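PDB 4OPE: Nrps/pks, which probably catalyses decarboxylative condensation of acyl units as a ketosynthase domain of the "AT-less" polyketide synthase that builds oxazolomycin. Local coordinates for residues A[8-13]-A[262-267]; A[71-76]-A[574-579]; A[133-138]-A[207-212]; A[413-418]-A[433-438]. One frame throughout, in Å; residues are numbered along the deposited sequence. Where two conformers were deposited one is given.

Interaction 1. Residues A[8-13]-A[262-267]; sequences EIVIVG and LAVVRS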
# COMPACT_ATOMS: atom_id res chain seq x y z
N GLU A 8 -0.63 17.56 -17.69
CA GLU A 8 -1.62 17.08 -16.79
C GLU A 8 -1.65 15.57 -16.92
O GLU A 8 -1.21 15.00 -17.92
CB GLU A 8 -2.98 17.69 -17.17
CG GLU A 8 -2.93 19.17 -17.57
CD GLU A 8 -4.32 19.74 -17.84
OE1 GLU A 8 -4.88 19.41 -18.92
OE2 GLU A 8 -4.84 20.49 -16.97
N ILE A 9 -2.18 14.91 -15.89
CA ILE A 9 -2.47 13.54 -16.00
C ILE A 9 -3.90 13.41 -16.44
O ILE A 9 -4.73 14.19 -15.99
CB ILE A 9 -2.39 12.88 -14.65
CG1 ILE A 9 -1.00 13.09 -14.05
CG2 ILE A 9 -2.69 11.40 -14.78
CD1 ILE A 9 0.10 12.63 -14.94
N VAL A 10 -4.18 12.42 -17.29
CA VAL A 10 -5.54 12.10 -17.73
C VAL A 10 -5.84 10.63 -17.61
O VAL A 10 -4.94 9.80 -17.53
CB VAL A 10 -5.77 12.49 -19.19
CG1 VAL A 10 -5.56 13.99 -19.38
CG2 VAL A 10 -4.86 11.69 -20.12
N ILE A 11 -7.12 10.32 -17.57
CA ILE A 11 -7.60 8.98 -17.52
C ILE A 11 -8.03 8.61 -18.93
O ILE A 11 -8.88 9.26 -19.54
CB ILE A 11 -8.84 8.86 -16.61
CG1 ILE A 11 -8.48 9.07 -15.15
CG2 ILE A 11 -9.56 7.50 -16.79
CD1 ILE A 11 -9.71 9.12 -14.26
N VAL A 12 -7.51 7.51 -19.43
CA VAL A 12 -7.84 7.12 -20.78
C VAL A 12 -8.54 5.79 -20.87
O VAL A 12 -8.71 5.30 -21.94
CB VAL A 12 -6.58 7.04 -21.64
CG1 VAL A 12 -5.82 8.34 -21.58
CG2 VAL A 12 -5.69 5.86 -21.21
N GLY A 13 -8.92 5.18 -19.77
CA GLY A 13 -9.78 3.98 -19.85
C GLY A 13 -10.25 3.61 -18.47
O GLY A 13 -9.64 3.97 -17.51
N LEU A 262 -11.01 10.34 -20.96
CA LEU A 262 -12.25 10.28 -20.18
C LEU A 262 -12.41 11.42 -19.20
O LEU A 262 -13.53 11.75 -18.79
CB LEU A 262 -12.29 8.98 -19.39
CG LEU A 262 -12.92 7.77 -20.11
CD1 LEU A 262 -12.65 7.81 -21.58
CD2 LEU A 262 -12.42 6.46 -19.58
N ALA A 263 -11.28 11.99 -18.78
CA ALA A 263 -11.28 13.04 -17.77
C ALA A 263 -9.85 13.49 -17.53
O ALA A 263 -8.90 12.72 -17.65
CB ALA A 263 -11.89 12.54 -16.47
N VAL A 264 -9.72 14.74 -17.17
CA VAL A 264 -8.46 15.28 -16.75
C VAL A 264 -8.47 15.27 -15.25
O VAL A 264 -9.42 15.78 -14.62
CB VAL A 264 -8.33 16.76 -17.19
CG1 VAL A 264 -7.05 17.37 -16.66
CG2 VAL A 264 -8.42 16.85 -18.70
N VAL A 265 -7.40 14.72 -14.68
CA VAL A 265 -7.23 14.72 -13.26
C VAL A 265 -6.63 16.03 -12.79
O VAL A 265 -5.42 16.19 -12.79
CB VAL A 265 -6.33 13.57 -12.86
CG1 VAL A 265 -6.09 13.56 -11.34
CG2 VAL A 265 -7.01 12.27 -13.31
N ARG A 266 -7.48 16.97 -12.42
CA ARG A 266 -7.02 18.30 -12.04
C ARG A 266 -6.16 18.30 -10.77
O ARG A 266 -5.14 18.97 -10.72
CB ARG A 266 -8.20 19.27 -11.91
CG ARG A 266 -8.83 19.67 -13.28
CD ARG A 266 -8.20 20.91 -13.92
NE ARG A 266 -8.44 22.14 -13.14
CZ ARG A 266 -9.57 22.87 -13.16
NH1 ARG A 266 -10.58 22.54 -13.96
NH2 ARG A 266 -9.69 23.96 -12.40
N SER A 267 -6.57 17.54 -9.77
CA SER A 267 -5.80 17.38 -8.54
C SER A 267 -6.20 16.12 -7.73
O SER A 267 -7.30 15.55 -7.89
CB SER A 267 -5.95 18.62 -7.64
OG SER A 267 -7.19 18.63 -6.94
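Ile11 and Val265 press their branches together between two antiparallel strands, 9-13 and 263-267, whose axes come within 4.7 Å and whose N-to-C directions are 148° apart. The Ile11 side chain shows how the packing is built. Its CB lies beside the backbone oxygen of Ala263. From there the two branches part: CG1 stands anti to its own carbonyl carbon (chi1 -70°) and runs crosswise to Val265, reaching CG2 of that residue at 4.0 Å, whereas Ile11 CG2 turns to Leu262, with CB of Leu262 4.1 Å away. At the tip, CD1 extends on from CG1, anti to CA about the CB-CG1 bond, and stays on the side of Val265. Beyond the two segments Ile11 continues onto Val246 and Leu248 of strand 242-250, so this one residue bridges three strands.

The backbone evidence for pairing is three bonds. Ile11 N donates to Ala263 O at 3.0 Å and is close to straight, at 172°. Ile11 O in turn accepts from Leu262 N at 2.8 Å. Further along, Val265 N reaches Ile9 O at 3.0 Å, a more bent bond. Between these, Val10 and Val264 form a non-hydrogen-bonded pair, and on that face Val10 CG1 meets Val264 CG2 at 4.1 Å. At the other end, Leu262 lays CD2 against Gly13 CA, 3.6 Å away.

Helix 178-192 covers the face of Ile9 and Val265, while Val10 and Val264 face helix 251-256. Strands 9-17 and 263-272 are neighbours in the large mixed sheet, a pairing consistent with the junction between the two related halves of the thiolase fold.

Interaction 2. Residues A[71-76]-A[574-579]; sequences SDVASF and RCWLPA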
# COMPACT_ATOMS: atom_id res chain seq x y z
N SER A 71 -22.05 -10.83 -9.16
CA SER A 71 -22.86 -11.96 -9.63
C SER A 71 -22.16 -13.32 -9.46
O SER A 71 -22.83 -14.33 -9.19
CB SER A 71 -23.32 -11.75 -11.09
OG SER A 71 -22.28 -12.03 -12.00
N ASP A 72 -20.84 -13.34 -9.59
CA ASP A 72 -20.13 -14.59 -9.43
C ASP A 72 -18.65 -14.40 -9.21
O ASP A 72 -17.93 -14.10 -10.16
CB ASP A 72 -20.35 -15.43 -10.67
CG ASP A 72 -19.52 -16.71 -10.67
OD1 ASP A 72 -19.32 -17.39 -9.59
OD2 ASP A 72 -19.08 -17.05 -11.80
N VAL A 73 -18.18 -14.68 -7.99
CA VAL A 73 -16.79 -14.41 -7.61
C VAL A 73 -15.88 -15.62 -7.67
O VAL A 73 -14.67 -15.48 -7.60
CB VAL A 73 -16.67 -13.82 -6.19
CG1 VAL A 73 -17.13 -12.39 -6.14
CG2 VAL A 73 -17.45 -14.65 -5.20
N ALA A 74 -16.42 -16.82 -7.79
CA ALA A 74 -15.59 -18.03 -7.90
C ALA A 74 -14.97 -18.21 -9.27
O ALA A 74 -13.94 -18.82 -9.39
CB ALA A 74 -16.41 -19.25 -7.57
N SER A 75 -15.59 -17.64 -10.29
CA SER A 75 -15.17 -17.87 -11.66
C SER A 75 -13.90 -17.19 -12.08
O SER A 75 -13.67 -16.03 -11.81
CB SER A 75 -16.28 -17.48 -12.62
OG SER A 75 -17.31 -18.43 -12.47
N PHE A 76 -13.09 -17.97 -12.77
CA PHE A 76 -11.81 -17.56 -13.24
C PHE A 76 -11.47 -18.37 -14.50
O PHE A 76 -12.05 -19.46 -14.72
CB PHE A 76 -10.76 -17.80 -12.16
CG PHE A 76 -9.45 -17.14 -12.43
CD1 PHE A 76 -9.39 -15.85 -12.92
CD2 PHE A 76 -8.29 -17.83 -12.24
CE1 PHE A 76 -8.17 -15.24 -13.19
CE2 PHE A 76 -7.06 -17.23 -12.48
CZ PHE A 76 -7.00 -15.92 -12.94
N ARG A 574 -15.08 -22.57 -12.15
CA ARG A 574 -15.20 -22.46 -10.72
C ARG A 574 -13.82 -22.70 -10.08
O ARG A 574 -13.16 -23.68 -10.39
CB ARG A 574 -16.24 -23.45 -10.24
CG ARG A 574 -16.32 -23.58 -8.74
CD ARG A 574 -17.68 -24.09 -8.24
NE ARG A 574 -17.68 -24.00 -6.79
CZ ARG A 574 -18.17 -22.98 -6.09
NH1 ARG A 574 -18.08 -23.01 -4.77
NH2 ARG A 574 -18.74 -21.94 -6.70
N CYS A 575 -13.37 -21.78 -9.26
CA CYS A 575 -12.15 -21.96 -8.47
C CYS A 575 -12.46 -21.49 -7.05
O CYS A 575 -12.40 -20.29 -6.71
CB CYS A 575 -10.96 -21.18 -9.07
SG CYS A 575 -10.69 -21.50 -10.83
N TRP A 576 -12.88 -22.45 -6.25
CA TRP A 576 -13.23 -22.17 -4.87
C TRP A 576 -12.70 -23.34 -4.10
O TRP A 576 -12.86 -24.48 -4.55
CB TRP A 576 -14.74 -22.01 -4.71
CG TRP A 576 -15.14 -21.12 -3.54
CD1 TRP A 576 -15.69 -21.52 -2.37
CD2 TRP A 576 -15.01 -19.68 -3.44
NE1 TRP A 576 -15.94 -20.44 -1.56
CE2 TRP A 576 -15.52 -19.30 -2.18
CE3 TRP A 576 -14.51 -18.69 -4.30
CZ2 TRP A 576 -15.57 -17.97 -1.76
CZ3 TRP A 576 -14.55 -17.35 -3.87
CH2 TRP A 576 -15.08 -17.01 -2.60
N LEU A 577 -12.03 -23.08 -2.99
CA LEU A 577 -11.45 -24.16 -2.23
C LEU A 577 -12.62 -25.10 -1.90
O LEU A 577 -13.75 -24.65 -1.74
CB LEU A 577 -10.74 -23.64 -0.99
CG LEU A 577 -9.80 -24.63 -0.30
CD1 LEU A 577 -8.50 -24.83 -1.07
CD2 LEU A 577 -9.49 -24.20 1.12
N PRO A 578 -12.38 -26.41 -1.89
CA PRO A 578 -13.49 -27.30 -1.50
C PRO A 578 -13.80 -27.20 -0.03
O PRO A 578 -14.97 -27.31 0.37
CB PRO A 578 -12.95 -28.68 -1.84
CG PRO A 578 -12.06 -28.41 -3.01
CD PRO A 578 -11.33 -27.16 -2.61
N ALA A 579 -12.75 -26.95 0.77
CA ALA A 579 -12.90 -26.71 2.22
C ALA A 579 -13.77 -25.48 2.58
O ALA A 579 -14.30 -25.39 3.69
CB ALA A 579 -11.54 -26.61 2.86
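This is a largely buried packing contact, with a single direct backbone bond between its segments, where the C-terminal tail of the chain, 574-579, runs back over a loop and short strand, 71-76, of the ketosynthase body. Ala74 is at its middle. Its carbonyl oxygen accepts Cys575 N at 3.0 Å, the donor lying 47° above the carbonyl plane and so not on a lone pair. Next to this bond, Ser75 and Arg574 make an antiparallel non-hydrogen-bonded pair with CA atoms 4.7 Å apart.

The methyl group of Ala74 is approached by two side chains. CE3 of Trp576 comes to 3.8 Å from Ala74 CB, and NH2 of Arg574 to 3.7 Å from the same atom, the guanidinium meeting the methyl obliquely. Trp576 has CG anti to its backbone nitrogen (chi1 -153°), which carries the indole back from the tail to Ala74 and on to Val73, whose CG2 lies 4.2 Å from Trp576 CZ3. One face of the Arg574 guanidinium also rests on CB of Trp576. Replacing the tryptophan with an alanine would probably open a gap beside Val73 and the methyl of Ala74 and leave the Tyr132 ring without its edge-to-face partner. Farther along, Phe76 CB touches Cys575 SG at 3.9 Å.

The position agrees with modular synthases in which a C-terminal linker folds back over the ketosynthase. Around the contact, strands 75-76 and 573-574 form a small two-stranded sheet, helix 85-90 supports Phe76 and Cys575, and helix 93-108 packs against Val73, Phe76 and Trp576.

Interaction 3. Residues A[133-138]-A[207-212]; sequences QLYGVE and SHPLKY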
# COMPACT_ATOMS: atom_id res chain seq x y z
N GLN A 133 -7.98 -16.03 2.83
CA GLN A 133 -6.95 -16.80 3.53
C GLN A 133 -7.43 -17.48 4.80
O GLN A 133 -6.75 -18.36 5.30
CB GLN A 133 -5.74 -15.94 3.85
CG GLN A 133 -5.85 -15.18 5.14
CD GLN A 133 -4.82 -14.08 5.24
OE1 GLN A 133 -3.60 -14.34 5.35
NE2 GLN A 133 -5.29 -12.84 5.26
N LEU A 134 -8.58 -17.09 5.35
CA LEU A 134 -9.12 -17.80 6.51
C LEU A 134 -9.55 -19.21 6.19
O LEU A 134 -9.49 -20.07 7.04
CB LEU A 134 -10.34 -17.10 7.07
CG LEU A 134 -10.20 -15.63 7.45
CD1 LEU A 134 -11.56 -15.22 8.02
CD2 LEU A 134 -9.03 -15.31 8.39
N TYR A 135 -10.05 -19.45 4.99
CA TYR A 135 -10.42 -20.79 4.59
C TYR A 135 -9.23 -21.75 4.52
O TYR A 135 -8.12 -21.40 4.06
CB TYR A 135 -11.11 -20.81 3.24
CG TYR A 135 -12.44 -20.13 3.21
CD1 TYR A 135 -13.44 -20.48 4.10
CD2 TYR A 135 -12.72 -19.11 2.26
CE1 TYR A 135 -14.68 -19.87 4.08
CE2 TYR A 135 -13.95 -18.47 2.23
CZ TYR A 135 -14.93 -18.85 3.14
OH TYR A 135 -16.18 -18.25 3.12
N GLY A 136 -9.50 -22.99 4.96
CA GLY A 136 -8.55 -24.10 4.83
C GLY A 136 -7.38 -24.04 5.80
O GLY A 136 -6.41 -24.77 5.61
N VAL A 137 -7.48 -23.20 6.83
CA VAL A 137 -6.40 -23.12 7.81
C VAL A 137 -6.25 -24.38 8.70
O VAL A 137 -5.14 -24.77 9.00
CB VAL A 137 -6.51 -21.88 8.73
CG1 VAL A 137 -5.33 -21.86 9.70
CG2 VAL A 137 -6.53 -20.60 7.90
N GLU A 138 -7.36 -24.99 9.11
CA GLU A 138 -7.33 -26.23 9.90
C GLU A 138 -6.63 -27.38 9.12
O GLU A 138 -5.65 -27.98 9.57
CB GLU A 138 -8.77 -26.63 10.28
CG GLU A 138 -8.93 -27.23 11.67
CD GLU A 138 -8.16 -26.47 12.76
OE1 GLU A 138 -7.25 -27.09 13.38
OE2 GLU A 138 -8.45 -25.25 12.98
N SER A 207 -15.83 -12.63 0.77
CA SER A 207 -15.66 -14.06 0.61
C SER A 207 -16.02 -14.85 1.86
O SER A 207 -16.30 -16.02 1.75
CB SER A 207 -14.19 -14.35 0.29
OG SER A 207 -13.41 -14.01 1.42
N HIS A 208 -15.96 -14.22 3.03
CA HIS A 208 -16.08 -14.94 4.27
C HIS A 208 -17.03 -14.24 5.23
O HIS A 208 -17.02 -13.03 5.34
CB HIS A 208 -14.69 -15.02 4.87
CG HIS A 208 -14.53 -16.09 5.90
ND1 HIS A 208 -15.04 -15.98 7.16
CD2 HIS A 208 -13.84 -17.25 5.88
CE1 HIS A 208 -14.71 -17.03 7.88
NE2 HIS A 208 -13.97 -17.82 7.13
N PRO A 209 -17.86 -15.01 5.93
CA PRO A 209 -18.82 -14.49 6.91
C PRO A 209 -18.24 -13.77 8.13
O PRO A 209 -18.92 -13.01 8.78
CB PRO A 209 -19.58 -15.75 7.36
CG PRO A 209 -18.69 -16.91 7.03
CD PRO A 209 -18.01 -16.48 5.77
N LEU A 210 -16.99 -14.04 8.47
CA LEU A 210 -16.27 -13.34 9.56
C LEU A 210 -16.43 -11.85 9.48
O LEU A 210 -16.68 -11.21 10.49
CB LEU A 210 -14.80 -13.73 9.51
CG LEU A 210 -13.74 -13.48 10.61
CD1 LEU A 210 -13.28 -12.04 10.66
CD2 LEU A 210 -14.25 -13.92 11.95
N LYS A 211 -16.32 -11.26 8.27
CA LYS A 211 -16.45 -9.80 8.10
C LYS A 211 -17.77 -9.28 8.67
O LYS A 211 -17.84 -8.19 9.23
CB LYS A 211 -16.37 -9.38 6.64
CG LYS A 211 -16.51 -7.86 6.46
CD LYS A 211 -16.06 -7.32 5.11
CE LYS A 211 -17.13 -7.53 4.05
NZ LYS A 211 -16.58 -7.34 2.67
N TYR A 212 -18.83 -10.05 8.49
CA TYR A 212 -20.15 -9.62 8.92
C TYR A 212 -20.22 -9.67 10.43
O TYR A 212 -20.88 -8.84 11.01
CB TYR A 212 -21.26 -10.42 8.23
CG TYR A 212 -21.68 -9.83 6.88
CD1 TYR A 212 -20.85 -9.90 5.73
CD2 TYR A 212 -22.86 -9.17 6.76
CE1 TYR A 212 -21.25 -9.33 4.52
CE2 TYR A 212 -23.27 -8.60 5.57
CZ TYR A 212 -22.48 -8.68 4.44
OH TYR A 212 -22.99 -8.09 3.29
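Leu134 sets its CD1 methyl squarely over the imidazole of His208, 3.5 Å from CD1 to the ring centroid and 3° off the ring normal, a well-centred CH-pi contact. The same methyl continues to Leu210, whose CG lies 3.8 Å from Leu134 CD1, so one branch spans the imidazole and the start of helix 210-217.

Tyr135 joins the same histidine from the next position. His208 CD2 lies over one face of the phenol, toward its rim, and 3.3 Å from Tyr135 CE1. The two planes are inclined at 37°, an oblique meeting. Past the histidine, Tyr135 OH donates to the backbone oxygen of Ser207 at 2.6 Å, an acceptor at the ring edge, in the phenol plane. A phenylalanine in place of Tyr135 would keep the ring against His208 but would probably leave Ser207 O without this donor and the far end of the ring untied from segment 207-212.

His208 is also held at its edge, through ND1. With CG anti to the backbone nitrogen (chi1 -161°) and the ring turned about CB-CG, ND1 faces Leu210 N, 3.0 Å away in the imidazole plane, and caps the turn into the helix. The region lies at the dimer interface: Leu134 packs on Leu134 of the second subunit, and Leu210 on Ala147 of that subunit.

Because ND1 accepts a hydrogen from Leu210 N, the imidazole is likely to be neutral and to carry its proton on NE2. The capping bond would fix the turn of the ring and its tautomer, presenting one face to the Leu134 methyl.

Interaction 4. Residues A[413-418]-A[433-438]; sequences LPRTAA and LEESVP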
# COMPACT_ATOMS: atom_id res chain seq x y z
N LEU A 413 -18.59 25.68 -20.24
CA LEU A 413 -17.32 25.18 -19.67
C LEU A 413 -17.32 23.69 -19.48
O LEU A 413 -18.38 23.10 -19.30
CB LEU A 413 -17.07 25.78 -18.28
CG LEU A 413 -16.97 27.30 -18.34
CD1 LEU A 413 -16.79 27.88 -16.93
CD2 LEU A 413 -15.84 27.68 -19.30
N PRO A 414 -16.12 23.08 -19.52
CA PRO A 414 -16.01 21.66 -19.22
C PRO A 414 -16.50 21.38 -17.81
O PRO A 414 -16.16 22.06 -16.84
CB PRO A 414 -14.51 21.40 -19.35
CG PRO A 414 -14.03 22.44 -20.31
CD PRO A 414 -14.82 23.65 -19.90
N ARG A 415 -17.35 20.38 -17.72
CA ARG A 415 -17.89 19.96 -16.50
C ARG A 415 -16.80 19.54 -15.55
O ARG A 415 -15.76 19.02 -16.03
CB ARG A 415 -18.81 18.81 -16.77
CG ARG A 415 -20.05 19.25 -17.51
CD ARG A 415 -20.89 18.03 -17.77
NE ARG A 415 -22.00 18.36 -18.62
CZ ARG A 415 -21.92 18.63 -19.92
NH1 ARG A 415 -20.75 18.59 -20.55
NH2 ARG A 415 -23.01 18.94 -20.59
N THR A 416 -17.01 19.78 -14.24
CA THR A 416 -16.06 19.35 -13.20
C THR A 416 -16.74 18.57 -12.08
O THR A 416 -17.94 18.72 -11.82
CB THR A 416 -15.30 20.52 -12.55
OG1 THR A 416 -16.24 21.37 -11.90
CG2 THR A 416 -14.56 21.35 -13.56
N ALA A 417 -15.97 17.72 -11.42
CA ALA A 417 -16.50 16.98 -10.34
C ALA A 417 -15.42 16.71 -9.33
O ALA A 417 -14.21 16.69 -9.63
CB ALA A 417 -17.11 15.69 -10.81
N ALA A 418 -15.89 16.51 -8.11
CA ALA A 418 -15.01 16.24 -7.02
C ALA A 418 -15.52 15.02 -6.31
O ALA A 418 -16.72 14.84 -6.16
CB ALA A 418 -14.99 17.45 -6.10
N LEU A 433 -11.86 16.08 -10.87
CA LEU A 433 -11.80 15.74 -12.28
C LEU A 433 -12.46 16.77 -13.20
O LEU A 433 -13.34 17.53 -12.80
CB LEU A 433 -12.46 14.39 -12.52
CG LEU A 433 -11.87 13.25 -11.72
CD1 LEU A 433 -12.57 11.96 -12.08
CD2 LEU A 433 -10.39 13.05 -11.98
N GLU A 434 -12.01 16.80 -14.45
CA GLU A 434 -12.60 17.69 -15.43
C GLU A 434 -12.86 16.88 -16.67
O GLU A 434 -12.02 16.10 -17.11
CB GLU A 434 -11.65 18.85 -15.72
CG GLU A 434 -12.21 19.95 -16.60
CD GLU A 434 -11.21 21.07 -16.86
OE1 GLU A 434 -11.62 22.25 -16.89
OE2 GLU A 434 -10.00 20.80 -17.03
N GLU A 435 -14.05 17.07 -17.20
CA GLU A 435 -14.48 16.52 -18.48
C GLU A 435 -13.51 16.94 -19.57
O GLU A 435 -12.93 18.01 -19.46
CB GLU A 435 -15.84 17.09 -18.79
CG GLU A 435 -16.43 16.69 -20.12
CD GLU A 435 -17.72 17.45 -20.43
OE1 GLU A 435 -17.93 18.54 -19.85
OE2 GLU A 435 -18.51 16.94 -21.29
N SER A 436 -13.33 16.10 -20.60
CA SER A 436 -12.45 16.40 -21.72
C SER A 436 -13.23 16.70 -22.99
O SER A 436 -14.12 15.91 -23.38
CB SER A 436 -11.59 15.20 -22.02
OG SER A 436 -12.36 14.22 -22.72
N VAL A 437 -12.90 17.80 -23.66
CA VAL A 437 -13.53 18.11 -24.92
C VAL A 437 -12.79 17.37 -26.04
O VAL A 437 -11.61 17.58 -26.26
CB VAL A 437 -13.65 19.63 -25.15
CG1 VAL A 437 -14.45 20.25 -24.00
CG2 VAL A 437 -12.28 20.29 -25.30
N PRO A 438 -13.48 16.47 -26.72
CA PRO A 438 -12.75 15.68 -27.72
C PRO A 438 -12.05 16.54 -28.80
O PRO A 438 -12.56 17.58 -29.20
CB PRO A 438 -13.83 14.76 -28.32
CG PRO A 438 -15.03 14.85 -27.37
CD PRO A 438 -14.94 16.22 -26.76
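Glu435, with CG anti to its backbone nitrogen (chi1 177°) and the chain extended beyond, reaches across to Arg415, whose own CG lies beside its backbone nitrogen (chi1 -69°) and brings NH1 to the carboxylate, whose CD lies at the guanidinium edge, in its plane. OE1 of Glu435 therefore receives two donors from one residue: Arg415 N at 2.9 Å, and Arg415 NH1 through a weak bond. Arg415 NH1 also forms a salt bridge to Glu435 OE2, again at 2.9 Å. The two charged planes are 67° apart, so this is no coplanar, two-nitrogen pairing.

Glu435 N returns a bond to Arg415 O at 2.8 Å, and the ladder goes on into the hairpin 416-422/427-434, where Ala417 and Leu433 exchange a pair of bonds, Leu433 N to Ala417 O at 2.7 Å. On the other face, Glu434 lies alongside Pro414, CG to CB 3.9 Å, while its OE1 pairs with Arg266 on the adjacent strand.

Arg415 NE binds Trp402 O and the guanidinium makes a cation-pi contact with Trp402. Gripped by backbone and guanidinium alike, the Glu435 carboxylate is probably kept ionised, and the double hold extends the pairing beyond the last regular strand residues.

Interactions 1 and 4 belong to one sheet: strands 263-272 and 427-434 are neighbours, and the contacts touch through Val264 N to Glu434 O and through the Arg266-Glu434 salt bridge. Interactions 2 and 3 lie across the centre of the chain and touch each other by packing, Leu577 on Gly136 and Trp576 on Ser207. Their centres are about 35 to 43 Å from those of interactions 1 and 4. Interaction 1 is buried and depends on aliphatic branches and backbone bonds; interaction 4, only partly buried, adds charged pairs. Interaction 2 joins tail to body with aromatic packing, whereas interaction 3, also buried, uses a helix-capping histidine beside the second subunit.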